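Local coordinates for protein argonaute (Aquifex aeolicus, PDB 1YVU) that uses short single-stranded DNA guides to bind complementary RNA targets and cleaves them with a metal-dependent RNase H-like PIWI domain, at residues 497-502 with 517-522; 566-571 with 593-598; 620-625 with 642-647; 657-662 with 674-679. All coordinates share one frame; numbering follows the deposited sequence.

Contact 1: 497-502 with 517-522; sequences AFVGID and AFTKIF. With CA (calcium ion), chain B.
Lys-520 O is met by two groups of the facing strand. Gly-500 N donates a hydrogen bond to it at 2.9 Å, with an N-H...O angle of 161°. Val-499 CA adds a CA-H...O contact to Lys-520 O at 3.2 Å. The return bond runs from Lys-520 N to Gly-500 O, so these two residues form an antiparallel hydrogen-bonded pair. Val-499 and Ile-521 are the next, non-hydrogen-bonded pair. At the far end Phe-518 N gives an almost straight bond to Asp-502 O at 3.1 Å.

The two faces differ. On one face Ile-501, Thr-519 and Ile-521 pack against helix 542-557, while Val-499 touches Ile-566 and Val-568 of the next strand. Ile-501 and Thr-519 run side by side there, with Ile-501 CG2 3.8 Å from Thr-519 OG1. On the other face Phe-498 CB meets Phe-522 CB at 3.9 Å. The Phe-522 ring turns an edge to Phe-498 O, which lies in the ring plane and 3.7 Å from CD1 of Phe-522. Lys-520 leads away from its partner strand. Its NZ bonds to His-680 O, and its charge makes a cation-pi contact with Trp-705.

Asp-502 follows directly on strand 497-501. Its CG is anti to the backbone N (chi1 -171°), which carries the carboxylate to the calcium ion. Asp-502 OD2 binds the ion at 2.9 Å, and Asp-683 also binds it. Ser-504 OG holds Asp-502 OD1. An antiparallel hairpin that delivers an aspartate to a metal is characteristic of the RNase H fold, and here it helps build the calcium site of the PIWI domain, probably its catalytic centre.

Contact 2: 566-571 with 593-598; sequences IVVHRD and LELLEI
Val-568 and Leu-596 bond across two parallel strands of a beta-alpha-beta unit, joined through helix 576-589, within the RNase H fold of the PIWI domain. Val-568 N donates to Glu-594 O at 2.7 Å, and Leu-596 N to Val-568 O at 2.8 Å. The same alternation gives Glu-594 N to Ile-566 O, Arg-570 N to Leu-596 O, and Ile-598 N to Arg-570 O. Val-567 and His-569 turn their backbone groups the other way and bond to strand 497-505.

Three of the buried polar side chains find firm partners outside the pair. Both carboxylate oxygens of Glu-594 accept backbone N-H groups, OE2 from Glu-649 and OE1 from Leu-650. Arg-570 NE makes a salt bridge with Glu-578. His-569 ND1 is hydrogen-bonded to Thr-678 OG1. CG of His-569 sits beside its backbone N (chi1 -67°), which brings the ring against two aliphatic ends of the neighbouring strand, both met obliquely. His-569 CD2 meets Leu-596 CD1 at 3.8 Å, and His-569 CB meets Ile-598 CD1 at 3.8 Å. A leucine in place of His-569 would probably leave the Thr-678 hydroxyl without its mate.

Asp-571, just after the first strand, is probably an active-site residue. On the face opposite His-569, Val-568 and Leu-595 point the same way, and Leu-595 CD2 rests 3.8 Å from Val-568 CB.

Contact 3: 620-625 with 642-647; sequences LSEDSV and KVRKVY
Asp-623 and Lys-645 meet in a salt bridge, with Lys-645 NZ 3.0 Å from Asp-623 OD2. The ammonium approaches nearly along the C-O axis of that oxygen. The two side chains run side by side from CB outward. The lysine chain is extended at first and then bends at chi3 (95°), which brings CE and NZ over to the carboxylate. The backbones pair as well, since Lys-645 N donates to Asp-623 O at 3.0 Å. Leu-650 O is a second partner of Lys-645 NZ. An alanine in place of Lys-645 would probably leave Asp-623 OD2 without its salt-bridge partner and Leu-650 O without this donor.

Next to the bridge the strands form a short antiparallel pairing. Val-625 N bonds to Val-643 O at 2.9 Å, and Val-643 N bonds back to Val-625 O at 3.0 Å. Ser-624 and Arg-644 are the non-hydrogen-bonded pair beside them, where Ser-624 CB packs against Arg-644 CG at 4.2 Å.

A tight turn presents Asp-623. Glu-622 is the centre of an inverse gamma turn, closed by Asp-623 N to Ser-621 O at 2.7 Å. Asp-623 itself has positive phi. Leu-620 N to Ser-624 O ties the base of this hairpin loop.

Both segments belong to the PIWI box. Strand 641-645 lies between strands 624-627 and 592-599. Helix 652-661 packs on Val-625, Val-643 and Lys-645, while strand 134-147 of linker L1 touches Leu-620 and Ser-621.

Contact 4: 657-662 with 674-679; sequences SQILSL and KLPATV
Leu-662 and Pro-676 pack together where segment 657-662 meets the loop 674-679. Leu-662 CB lies 4.1 Å from Pro-676 CB. One backbone bond ties the two segments, from Ala-677 N to Leu-662 O at 3.0 Å. The bond is fairly straight at hydrogen (159°), but the donor sits above the carbonyl plane rather than on a lone pair.

Ile-659, one turn earlier, runs alongside the proline, with CG2 of Ile-659 3.8 Å from Pro-676 CG. CG of Leu-662 is anti to its carbonyl carbon (chi1 -73°), and its CD1 reaches Thr-678 CG2 at 3.8 Å. These two side chains cross at about a right angle. In Thr-678 the hydroxyl sits between the backbone N and the carbonyl carbon (chi1 50°). This leaves CG2 for the leucine and turns OG1 to His-569. Val-679 N bonds back to Pro-676 O at 2.9 Å and closes a turn in the loop.

Helix and loop lie together on one face of the central strands. Ile-659 touches Leu-596, Leu-662 touches Phe-498 and His-569, and Pro-676 touches Ile-598. The loop then leads into helix 682-690.

How the contacts relate
The four contacts follow one another along the chain, all within the PIWI domain. Contacts 1, 2 and 3 share a run of neighbouring strands: 515-522, 497-505, 565-570, 592-599, 641-645 and 624-627. Centres of contacts 1 and 2 are about 9 Å apart, those of 2 and 3 about 11 Å, and those of 1 and 3 about 19 Å. Contact 4 touches all three, its centre 11 to 16 Å from theirs. Contacts 1 and 2 bring Asp-502, which binds the calcium, beside Asp-571, probably a second metal ligand of the active enzyme. Contact 3 carries the strands on into the PIWI box. Helix 652-661 and the loop after it link that box to the strands that carry the two aspartates.

Contact 1: 497-502 with 517-522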
loop_
_atom_site.group_PDB
_atom_site.type_symbol
_atom_site.label_atom_id
_atom_site.label_comp_id
_atom_site.label_asym_id
_atom_site.label_seq_id
_atom_site.Cartn_x
_atom_site.Cartn_y
_atom_site.Cartn_z
ATOM N N ALA A 497 -1.494 -25.129 -4.567
ATOM C CA ALA A 497 -1.858 -24.216 -3.440
ATOM C C ALA A 497 -1.420 -22.769 -3.653
ATOM O O ALA A 497 -0.342 -22.496 -4.194
ATOM C CB ALA A 497 -1.350 -24.704 -2.088
ATOM N N PHE A 498 -2.288 -21.849 -3.231
ATOM C CA PHE A 498 -2.065 -20.402 -3.348
ATOM C C PHE A 498 -1.840 -19.858 -1.954
ATOM O O PHE A 498 -2.762 -19.833 -1.134
ATOM C CB PHE A 498 -3.284 -19.720 -3.984
ATOM C CG PHE A 498 -3.545 -20.154 -5.390
ATOM C CD1 PHE A 498 -4.250 -21.333 -5.659
ATOM C CD2 PHE A 498 -3.036 -19.430 -6.467
ATOM C CE1 PHE A 498 -4.436 -21.787 -6.992
ATOM C CE2 PHE A 498 -3.217 -19.873 -7.797
ATOM C CZ PHE A 498 -3.917 -21.051 -8.056
ATOM N N VAL A 499 -0.599 -19.519 -1.637
ATOM C CA VAL A 499 -0.333 -19.006 -0.314
ATOM C C VAL A 499 -0.101 -17.504 -0.350
ATOM O O VAL A 499 0.681 -17.013 -1.149
ATOM C CB VAL A 499 0.756 -19.844 0.448
ATOM C CG1 VAL A 499 1.054 -21.115 -0.291
ATOM C CG2 VAL A 499 2.020 -19.097 0.689
ATOM N N GLY A 500 -0.851 -16.770 0.466
ATOM C CA GLY A 500 -0.680 -15.328 0.503
ATOM C C GLY A 500 -0.108 -14.875 1.827
ATOM O O GLY A 500 -0.623 -15.285 2.868
ATOM N N ILE A 501 0.970 -14.086 1.779
ATOM C CA ILE A 501 1.618 -13.600 2.999
ATOM C C ILE A 501 1.843 -12.075 3.065
ATOM O O ILE A 501 1.855 -11.404 2.031
ATOM C CB ILE A 501 3.071 -14.259 3.209
ATOM C CG1 ILE A 501 3.093 -15.749 2.820
ATOM C CG2 ILE A 501 3.550 -14.121 4.693
ATOM C CD1 ILE A 501 4.331 -16.546 3.247
ATOM N N ASP A 502 1.830 -11.551 4.297
ATOM C CA ASP A 502 2.225 -10.178 4.622
ATOM C C ASP A 502 2.876 -10.411 5.958
ATOM O O ASP A 502 2.472 -11.287 6.742
ATOM C CB ASP A 502 1.138 -9.105 4.814
ATOM C CG ASP A 502 1.758 -7.632 4.938
ATOM O OD1 ASP A 502 2.387 -7.280 5.961
ATOM O OD2 ASP A 502 1.659 -6.810 3.998
ATOM N N ALA A 517 3.125 -12.338 11.283
ATOM C CA ALA A 517 3.007 -12.949 9.950
ATOM C C ALA A 517 1.619 -13.512 9.760
ATOM O O ALA A 517 1.125 -14.258 10.620
ATOM C CB ALA A 517 4.018 -14.083 9.763
ATOM N N PHE A 518 0.987 -13.160 8.642
ATOM C CA PHE A 518 -0.326 -13.705 8.338
ATOM C C PHE A 518 -0.384 -14.426 6.984
ATOM O O PHE A 518 -0.503 -13.799 5.918
ATOM C CB PHE A 518 -1.428 -12.646 8.461
ATOM C CG PHE A 518 -2.846 -13.201 8.338
ATOM C CD1 PHE A 518 -3.225 -14.395 8.997
ATOM C CD2 PHE A 518 -3.809 -12.526 7.560
ATOM C CE1 PHE A 518 -4.516 -14.916 8.897
ATOM C CE2 PHE A 518 -5.123 -13.042 7.454
ATOM C CZ PHE A 518 -5.463 -14.253 8.136
ATOM N N THR A 519 -0.429 -15.755 7.079
ATOM C CA THR A 519 -0.479 -16.662 5.926
ATOM C C THR A 519 -1.883 -17.219 5.688
ATOM O O THR A 519 -2.651 -17.468 6.638
ATOM C CB THR A 519 0.577 -17.793 6.085
ATOM O OG1 THR A 519 1.872 -17.187 6.244
ATOM C CG2 THR A 519 0.614 -18.731 4.872
ATOM N N LYS A 520 -2.219 -17.322 4.400
ATOM C CA LYS A 520 -3.505 -17.822 3.927
ATOM C C LYS A 520 -3.254 -18.835 2.820
ATOM O O LYS A 520 -2.799 -18.495 1.724
ATOM C CB LYS A 520 -4.332 -16.665 3.375
ATOM C CG LYS A 520 -5.408 -16.176 4.265
ATOM C CD LYS A 520 -6.151 -15.037 3.622
ATOM C CE LYS A 520 -5.441 -13.703 3.827
ATOM N NZ LYS A 520 -6.374 -12.580 4.269
ATOM N N ILE A 521 -3.501 -20.093 3.139
ATOM C CA ILE A 521 -3.323 -21.180 2.178
ATOM C C ILE A 521 -4.666 -21.520 1.517
ATOM O O ILE A 521 -5.657 -21.785 2.219
ATOM C CB ILE A 521 -2.727 -22.434 2.867
ATOM C CG1 ILE A 521 -1.435 -22.034 3.574
ATOM C CG2 ILE A 521 -2.430 -23.514 1.836
ATOM C CD1 ILE A 521 -1.027 -22.940 4.605
ATOM N N PHE A 522 -4.661 -21.513 0.175
ATOM C CA PHE A 522 -5.842 -21.811 -0.647
ATOM C C PHE A 522 -5.736 -23.068 -1.538
ATOM O O PHE A 522 -4.648 -23.633 -1.721
ATOM C CB PHE A 522 -6.203 -20.600 -1.512
ATOM C CG PHE A 522 -6.850 -19.470 -0.752
ATOM C CD1 PHE A 522 -6.067 -18.477 -0.108
ATOM C CD2 PHE A 522 -8.258 -19.364 -0.714
ATOM C CE1 PHE A 522 -6.689 -17.379 0.565
ATOM C CE2 PHE A 522 -8.913 -18.277 -0.046
ATOM C CZ PHE A 522 -8.114 -17.269 0.599
HETATM CA CA CA B . 3.503 -4.802 4.896
#

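Contact 2: 566-571 with 593-598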
loop_
_atom_site.group_PDB
_atom_site.type_symbol
_atom_site.label_atom_id
_atom_site.label_comp_id
_atom_site.label_asym_id
_atom_site.label_seq_id
_atom_site.Cartn_x
_atom_site.Cartn_y
_atom_site.Cartn_z
ATOM N N ILE A 566 3.458 -24.495 -5.968
ATOM C CA ILE A 566 3.011 -23.511 -5.006
ATOM C C ILE A 566 3.190 -22.052 -5.426
ATOM O O ILE A 566 4.293 -21.579 -5.684
ATOM C CB ILE A 566 3.598 -23.831 -3.610
ATOM C CG1 ILE A 566 2.871 -25.064 -3.041
ATOM C CG2 ILE A 566 3.388 -22.689 -2.651
ATOM C CD1 ILE A 566 3.444 -25.689 -1.801
ATOM N N VAL A 567 2.062 -21.357 -5.504
ATOM C CA VAL A 567 2.043 -19.947 -5.859
ATOM C C VAL A 567 1.937 -19.112 -4.596
ATOM O O VAL A 567 1.009 -19.292 -3.806
ATOM C CB VAL A 567 0.885 -19.614 -6.798
ATOM C CG1 VAL A 567 0.886 -18.139 -7.133
ATOM C CG2 VAL A 567 1.010 -20.422 -8.073
ATOM N N VAL A 568 2.899 -18.208 -4.419
ATOM C CA VAL A 568 2.930 -17.345 -3.260
ATOM C C VAL A 568 2.653 -15.943 -3.695
ATOM O O VAL A 568 3.208 -15.484 -4.679
ATOM C CB VAL A 568 4.300 -17.376 -2.522
ATOM C CG1 VAL A 568 4.310 -16.423 -1.296
ATOM C CG2 VAL A 568 4.635 -18.798 -2.088
ATOM N N HIS A 569 1.754 -15.277 -2.978
ATOM C CA HIS A 569 1.414 -13.880 -3.247
ATOM C C HIS A 569 1.884 -13.145 -2.036
ATOM O O HIS A 569 1.562 -13.531 -0.895
ATOM C CB HIS A 569 -0.086 -13.665 -3.377
ATOM C CG HIS A 569 -0.711 -14.319 -4.572
ATOM N ND1 HIS A 569 -2.059 -14.206 -4.847
ATOM C CD2 HIS A 569 -0.184 -15.075 -5.561
ATOM C CE1 HIS A 569 -2.329 -14.869 -5.957
ATOM N NE2 HIS A 569 -1.213 -15.407 -6.413
ATOM N N ARG A 570 2.691 -12.122 -2.283
ATOM C CA ARG A 570 3.231 -11.304 -1.218
ATOM C C ARG A 570 2.517 -9.988 -1.288
ATOM O O ARG A 570 2.502 -9.340 -2.343
ATOM C CB ARG A 570 4.735 -11.114 -1.381
ATOM C CG ARG A 570 5.366 -10.273 -0.292
ATOM C CD ARG A 570 5.262 -10.918 1.071
ATOM N NE ARG A 570 5.986 -10.171 2.092
ATOM C CZ ARG A 570 5.555 -9.052 2.656
ATOM N NH1 ARG A 570 4.376 -8.522 2.295
ATOM N NH2 ARG A 570 6.276 -8.498 3.634
ATOM N N ASP A 571 1.965 -9.583 -0.148
ATOM C CA ASP A 571 1.225 -8.344 -0.033
ATOM C C ASP A 571 2.132 -7.163 -0.329
ATOM O O ASP A 571 1.716 -6.167 -0.928
ATOM C CB ASP A 571 0.630 -8.267 1.365
ATOM C CG ASP A 571 -0.196 -7.004 1.613
ATOM O OD1 ASP A 571 0.413 -5.928 1.890
ATOM O OD2 ASP A 571 -1.450 -7.110 1.588
ATOM N N LEU A 593 8.056 -23.688 -6.662
ATOM C CA LEU A 593 7.699 -22.347 -6.261
ATOM C C LEU A 593 7.520 -21.303 -7.337
ATOM O O LEU A 593 8.253 -21.272 -8.332
ATOM C CB LEU A 593 8.731 -21.820 -5.292
ATOM C CG LEU A 593 8.333 -21.693 -3.823
ATOM C CD1 LEU A 593 8.001 -23.028 -3.196
ATOM C CD2 LEU A 593 9.508 -21.087 -3.108
ATOM N N GLU A 594 6.520 -20.451 -7.100
ATOM C CA GLU A 594 6.154 -19.307 -7.930
ATOM C C GLU A 594 5.967 -18.183 -6.913
ATOM O O GLU A 594 5.129 -18.290 -6.004
ATOM C CB GLU A 594 4.824 -19.511 -8.655
ATOM C CG GLU A 594 4.666 -20.763 -9.493
ATOM C CD GLU A 594 5.316 -20.705 -10.875
ATOM O OE1 GLU A 594 5.257 -19.646 -11.552
ATOM O OE2 GLU A 594 5.842 -21.760 -11.304
ATOM N N LEU A 595 6.814 -17.160 -7.018
ATOM C CA LEU A 595 6.767 -16.005 -6.125
ATOM C C LEU A 595 6.270 -14.748 -6.792
ATOM O O LEU A 595 6.818 -14.298 -7.814
ATOM C CB LEU A 595 8.137 -15.699 -5.517
ATOM C CG LEU A 595 8.815 -16.765 -4.662
ATOM C CD1 LEU A 595 10.152 -16.225 -4.164
ATOM C CD2 LEU A 595 7.919 -17.203 -3.514
ATOM N N LEU A 596 5.206 -14.193 -6.226
ATOM C CA LEU A 596 4.638 -12.961 -6.741
ATOM C C LEU A 596 4.597 -11.884 -5.684
ATOM O O LEU A 596 4.335 -12.160 -4.514
ATOM C CB LEU A 596 3.218 -13.165 -7.269
ATOM C CG LEU A 596 2.931 -14.289 -8.256
ATOM C CD1 LEU A 596 1.558 -14.128 -8.766
ATOM C CD2 LEU A 596 3.869 -14.230 -9.390
ATOM N N GLU A 597 4.917 -10.668 -6.111
ATOM C CA GLU A 597 4.869 -9.462 -5.286
ATOM C C GLU A 597 3.547 -8.827 -5.749
ATOM O O GLU A 597 3.213 -8.923 -6.940
ATOM C CB GLU A 597 5.970 -8.491 -5.713
ATOM C CG GLU A 597 7.319 -8.530 -5.021
ATOM C CD GLU A 597 8.282 -7.453 -5.600
ATOM O OE1 GLU A 597 7.863 -6.707 -6.522
ATOM O OE2 GLU A 597 9.458 -7.343 -5.143
ATOM N N ILE A 598 2.763 -8.256 -4.828
ATOM C CA ILE A 598 1.505 -7.586 -5.221
ATOM C C ILE A 598 1.534 -6.157 -4.706
ATOM O O ILE A 598 1.280 -5.902 -3.540
ATOM C CB ILE A 598 0.208 -8.373 -4.807
ATOM C CG1 ILE A 598 0.077 -9.632 -5.672
ATOM C CG2 ILE A 598 -1.050 -7.506 -5.019
ATOM C CD1 ILE A 598 -1.036 -10.528 -5.279
#

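Contact 3: 620-625 with 642-647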
loop_
_atom_site.group_PDB
_atom_site.type_symbol
_atom_site.label_atom_id
_atom_site.label_comp_id
_atom_site.label_asym_id
_atom_site.label_seq_id
_atom_site.Cartn_x
_atom_site.Cartn_y
_atom_site.Cartn_z
ATOM N N LEU A 620 5.230 -5.035 -18.576
ATOM C CA LEU A 620 6.582 -4.501 -18.417
ATOM C C LEU A 620 7.676 -5.564 -18.645
ATOM O O LEU A 620 7.381 -6.696 -19.064
ATOM C CB LEU A 620 6.730 -3.825 -17.056
ATOM C CG LEU A 620 5.752 -2.670 -16.870
ATOM C CD1 LEU A 620 5.660 -2.252 -15.420
ATOM C CD2 LEU A 620 6.170 -1.512 -17.770
ATOM N N SER A 621 8.928 -5.191 -18.367
ATOM C CA SER A 621 10.094 -6.042 -18.601
ATOM C C SER A 621 10.245 -7.359 -17.860
ATOM O O SER A 621 9.933 -8.415 -18.422
ATOM C CB SER A 621 11.387 -5.226 -18.478
ATOM O OG SER A 621 11.451 -4.516 -17.249
ATOM N N GLU A 622 10.723 -7.290 -16.617
ATOM C CA GLU A 622 10.978 -8.458 -15.762
ATOM C C GLU A 622 9.684 -9.120 -15.240
ATOM O O GLU A 622 9.493 -9.308 -14.023
ATOM C CB GLU A 622 11.896 -8.030 -14.598
ATOM C CG GLU A 622 13.202 -7.306 -14.999
ATOM C CD GLU A 622 13.721 -6.362 -13.911
ATOM O OE1 GLU A 622 13.291 -6.479 -12.731
ATOM O OE2 GLU A 622 14.558 -5.490 -14.251
ATOM N N ASP A 623 8.824 -9.494 -16.193
ATOM C CA ASP A 623 7.515 -10.115 -15.974
ATOM C C ASP A 623 6.652 -9.441 -14.912
ATOM O O ASP A 623 6.219 -10.051 -13.933
ATOM C CB ASP A 623 7.619 -11.634 -15.776
ATOM C CG ASP A 623 7.237 -12.419 -17.042
ATOM O OD1 ASP A 623 6.919 -11.778 -18.076
ATOM O OD2 ASP A 623 7.225 -13.669 -17.015
ATOM N N SER A 624 6.571 -8.123 -15.046
ATOM C CA SER A 624 5.750 -7.301 -14.191
ATOM C C SER A 624 4.622 -6.811 -15.104
ATOM O O SER A 624 4.827 -6.666 -16.319
ATOM C CB SER A 624 6.551 -6.176 -13.516
ATOM O OG SER A 624 7.498 -5.569 -14.376
ATOM N N VAL A 625 3.403 -6.749 -14.549
ATOM C CA VAL A 625 2.179 -6.360 -15.268
ATOM C C VAL A 625 1.361 -5.397 -14.425
ATOM O O VAL A 625 1.099 -5.665 -13.244
ATOM C CB VAL A 625 1.242 -7.612 -15.504
ATOM C CG1 VAL A 625 -0.123 -7.218 -16.066
ATOM C CG2 VAL A 625 1.890 -8.614 -16.407
ATOM N N LYS A 642 0.184 -3.851 -9.380
ATOM C CA LYS A 642 1.348 -4.240 -10.161
ATOM C C LYS A 642 1.763 -5.565 -9.589
ATOM O O LYS A 642 2.030 -5.684 -8.393
ATOM C CB LYS A 642 2.474 -3.208 -10.080
ATOM C CG LYS A 642 3.807 -3.654 -10.667
ATOM C CD LYS A 642 4.844 -2.546 -10.636
ATOM C CE LYS A 642 6.229 -3.127 -10.395
ATOM N NZ LYS A 642 7.320 -2.173 -10.763
ATOM N N VAL A 643 1.685 -6.578 -10.450
ATOM C CA VAL A 643 2.037 -7.974 -10.131
ATOM C C VAL A 643 3.421 -8.205 -10.709
ATOM O O VAL A 643 3.652 -7.882 -11.862
ATOM C CB VAL A 643 1.068 -8.976 -10.822
ATOM C CG1 VAL A 643 1.499 -10.413 -10.553
ATOM C CG2 VAL A 643 -0.365 -8.737 -10.384
ATOM N N ARG A 644 4.327 -8.748 -9.902
ATOM C CA ARG A 644 5.675 -9.023 -10.355
ATOM C C ARG A 644 6.021 -10.489 -10.136
ATOM O O ARG A 644 5.745 -11.036 -9.073
ATOM C CB ARG A 644 6.679 -8.115 -9.637
ATOM C CG ARG A 644 8.121 -8.230 -10.171
ATOM C CD ARG A 644 9.124 -7.466 -9.333
ATOM N NE ARG A 644 10.472 -8.004 -9.510
ATOM C CZ ARG A 644 11.525 -7.704 -8.750
ATOM N NH1 ARG A 644 11.419 -6.846 -7.729
ATOM N NH2 ARG A 644 12.688 -8.289 -9.002
ATOM N N LYS A 645 6.541 -11.144 -11.172
ATOM C CA LYS A 645 6.941 -12.541 -11.054
ATOM C C LYS A 645 8.391 -12.445 -10.693
ATOM O O LYS A 645 9.243 -12.130 -11.534
ATOM C CB LYS A 645 6.780 -13.310 -12.360
ATOM C CG LYS A 645 7.186 -14.787 -12.259
ATOM C CD LYS A 645 6.965 -15.523 -13.572
ATOM C CE LYS A 645 8.174 -15.606 -14.457
ATOM N NZ LYS A 645 7.843 -16.348 -15.725
ATOM N N VAL A 646 8.653 -12.657 -9.412
ATOM C CA VAL A 646 9.998 -12.568 -8.891
ATOM C C VAL A 646 10.706 -13.839 -9.269
ATOM O O VAL A 646 11.721 -13.795 -9.949
ATOM C CB VAL A 646 9.978 -12.331 -7.368
ATOM C CG1 VAL A 646 11.413 -12.187 -6.796
ATOM C CG2 VAL A 646 9.204 -11.086 -7.080
ATOM N N TYR A 647 10.061 -14.952 -8.940
ATOM C CA TYR A 647 10.550 -16.296 -9.209
ATOM C C TYR A 647 9.334 -17.035 -9.745
ATOM O O TYR A 647 8.220 -16.822 -9.253
ATOM C CB TYR A 647 11.064 -16.924 -7.909
ATOM C CG TYR A 647 11.828 -18.228 -8.026
ATOM C CD1 TYR A 647 13.188 -18.246 -8.433
ATOM C CD2 TYR A 647 11.211 -19.454 -7.687
ATOM C CE1 TYR A 647 13.923 -19.477 -8.495
ATOM C CE2 TYR A 647 11.926 -20.687 -7.751
ATOM C CZ TYR A 647 13.279 -20.692 -8.154
ATOM O OH TYR A 647 13.947 -21.897 -8.230
#

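Contact 4: 657-662 with 674-679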
loop_
_atom_site.group_PDB
_atom_site.type_symbol
_atom_site.label_atom_id
_atom_site.label_comp_id
_atom_site.label_asym_id
_atom_site.label_seq_id
_atom_site.Cartn_x
_atom_site.Cartn_y
_atom_site.Cartn_z
ATOM N N SER A 657 -4.368 -14.170 -14.318
ATOM C CA SER A 657 -5.716 -14.723 -14.453
ATOM C C SER A 657 -6.168 -15.378 -13.133
ATOM O O SER A 657 -7.323 -15.239 -12.725
ATOM C CB SER A 657 -5.752 -15.733 -15.612
ATOM O OG SER A 657 -6.802 -16.685 -15.491
ATOM N N GLN A 658 -5.233 -16.033 -12.450
ATOM C CA GLN A 658 -5.513 -16.694 -11.171
ATOM C C GLN A 658 -5.754 -15.662 -10.063
ATOM O O GLN A 658 -6.456 -15.921 -9.112
ATOM C CB GLN A 658 -4.325 -17.551 -10.766
ATOM C CG GLN A 658 -3.851 -18.493 -11.839
ATOM C CD GLN A 658 -2.594 -19.249 -11.477
ATOM O OE1 GLN A 658 -1.688 -18.734 -10.805
ATOM N NE2 GLN A 658 -2.535 -20.497 -11.924
ATOM N N ILE A 659 -5.129 -14.493 -10.195
ATOM C CA ILE A 659 -5.266 -13.402 -9.240
ATOM C C ILE A 659 -6.661 -12.858 -9.388
ATOM O O ILE A 659 -7.375 -12.703 -8.397
ATOM C CB ILE A 659 -4.206 -12.342 -9.545
ATOM C CG1 ILE A 659 -3.018 -12.604 -8.658
ATOM C CG2 ILE A 659 -4.741 -10.865 -9.462
ATOM C CD1 ILE A 659 -1.828 -11.941 -9.132
ATOM N N LEU A 660 -7.035 -12.637 -10.652
ATOM C CA LEU A 660 -8.337 -12.130 -11.066
ATOM C C LEU A 660 -9.450 -13.059 -10.655
ATOM O O LEU A 660 -10.494 -12.596 -10.210
ATOM C CB LEU A 660 -8.375 -11.981 -12.562
ATOM C CG LEU A 660 -7.753 -10.735 -13.125
ATOM C CD1 LEU A 660 -7.718 -10.817 -14.622
ATOM C CD2 LEU A 660 -8.601 -9.575 -12.690
ATOM N N SER A 661 -9.205 -14.369 -10.739
ATOM C CA SER A 661 -10.215 -15.346 -10.341
ATOM C C SER A 661 -10.391 -15.366 -8.835
ATOM O O SER A 661 -11.510 -15.411 -8.364
ATOM C CB SER A 661 -9.870 -16.732 -10.865
ATOM O OG SER A 661 -9.965 -16.760 -12.285
ATOM N N LEU A 662 -9.295 -15.187 -8.103
ATOM C CA LEU A 662 -9.293 -15.194 -6.640
ATOM C C LEU A 662 -9.894 -13.971 -6.009
ATOM O O LEU A 662 -10.062 -13.957 -4.803
ATOM C CB LEU A 662 -7.870 -15.378 -6.088
ATOM C CG LEU A 662 -7.209 -16.758 -6.205
ATOM C CD1 LEU A 662 -5.755 -16.689 -5.829
ATOM C CD2 LEU A 662 -7.914 -17.808 -5.382
ATOM N N LYS A 674 -10.515 -5.063 -4.706
ATOM C CA LYS A 674 -9.317 -4.849 -5.494
ATOM C C LYS A 674 -8.316 -5.970 -5.404
ATOM O O LYS A 674 -7.670 -6.302 -6.395
ATOM C CB LYS A 674 -8.680 -3.565 -4.975
ATOM C CG LYS A 674 -7.362 -3.114 -5.561
ATOM C CD LYS A 674 -7.072 -1.778 -4.939
ATOM C CE LYS A 674 -5.622 -1.439 -4.993
ATOM N NZ LYS A 674 -5.277 -0.309 -4.041
ATOM N N LEU A 675 -8.210 -6.564 -4.222
ATOM C CA LEU A 675 -7.217 -7.597 -3.977
ATOM C C LEU A 675 -7.649 -9.076 -4.011
ATOM O O LEU A 675 -8.805 -9.395 -3.691
ATOM C CB LEU A 675 -6.498 -7.278 -2.653
ATOM C CG LEU A 675 -5.578 -6.048 -2.543
ATOM C CD1 LEU A 675 -4.883 -6.031 -1.190
ATOM C CD2 LEU A 675 -4.520 -6.067 -3.646
ATOM N N PRO A 676 -6.743 -9.998 -4.459
ATOM C CA PRO A 676 -7.039 -11.438 -4.517
ATOM C C PRO A 676 -7.249 -11.870 -3.087
ATOM O O PRO A 676 -6.611 -11.314 -2.191
ATOM C CB PRO A 676 -5.723 -12.039 -4.983
ATOM C CG PRO A 676 -5.119 -10.983 -5.720
ATOM C CD PRO A 676 -5.409 -9.744 -5.036
ATOM N N ALA A 677 -8.093 -12.873 -2.871
ATOM C CA ALA A 677 -8.362 -13.360 -1.517
ATOM C C ALA A 677 -7.124 -13.725 -0.707
ATOM O O ALA A 677 -7.111 -13.556 0.520
ATOM C CB ALA A 677 -9.337 -14.514 -1.537
ATOM N N THR A 678 -6.065 -14.102 -1.422
ATOM C CA THR A 678 -4.774 -14.471 -0.814
ATOM C C THR A 678 -4.066 -13.326 -0.057
ATOM O O THR A 678 -3.283 -13.570 0.886
ATOM C CB THR A 678 -3.822 -15.093 -1.861
ATOM O OG1 THR A 678 -3.750 -14.252 -3.020
ATOM C CG2 THR A 678 -4.331 -16.429 -2.281
ATOM N N VAL A 679 -4.336 -12.084 -0.489
ATOM C CA VAL A 679 -3.753 -10.908 0.159
ATOM C C VAL A 679 -4.752 -9.881 0.641
ATOM O O VAL A 679 -4.385 -8.982 1.381
ATOM C CB VAL A 679 -2.644 -10.210 -0.670
ATOM C CG1 VAL A 679 -1.411 -11.084 -0.705
ATOM C CG2 VAL A 679 -3.142 -9.853 -2.050
#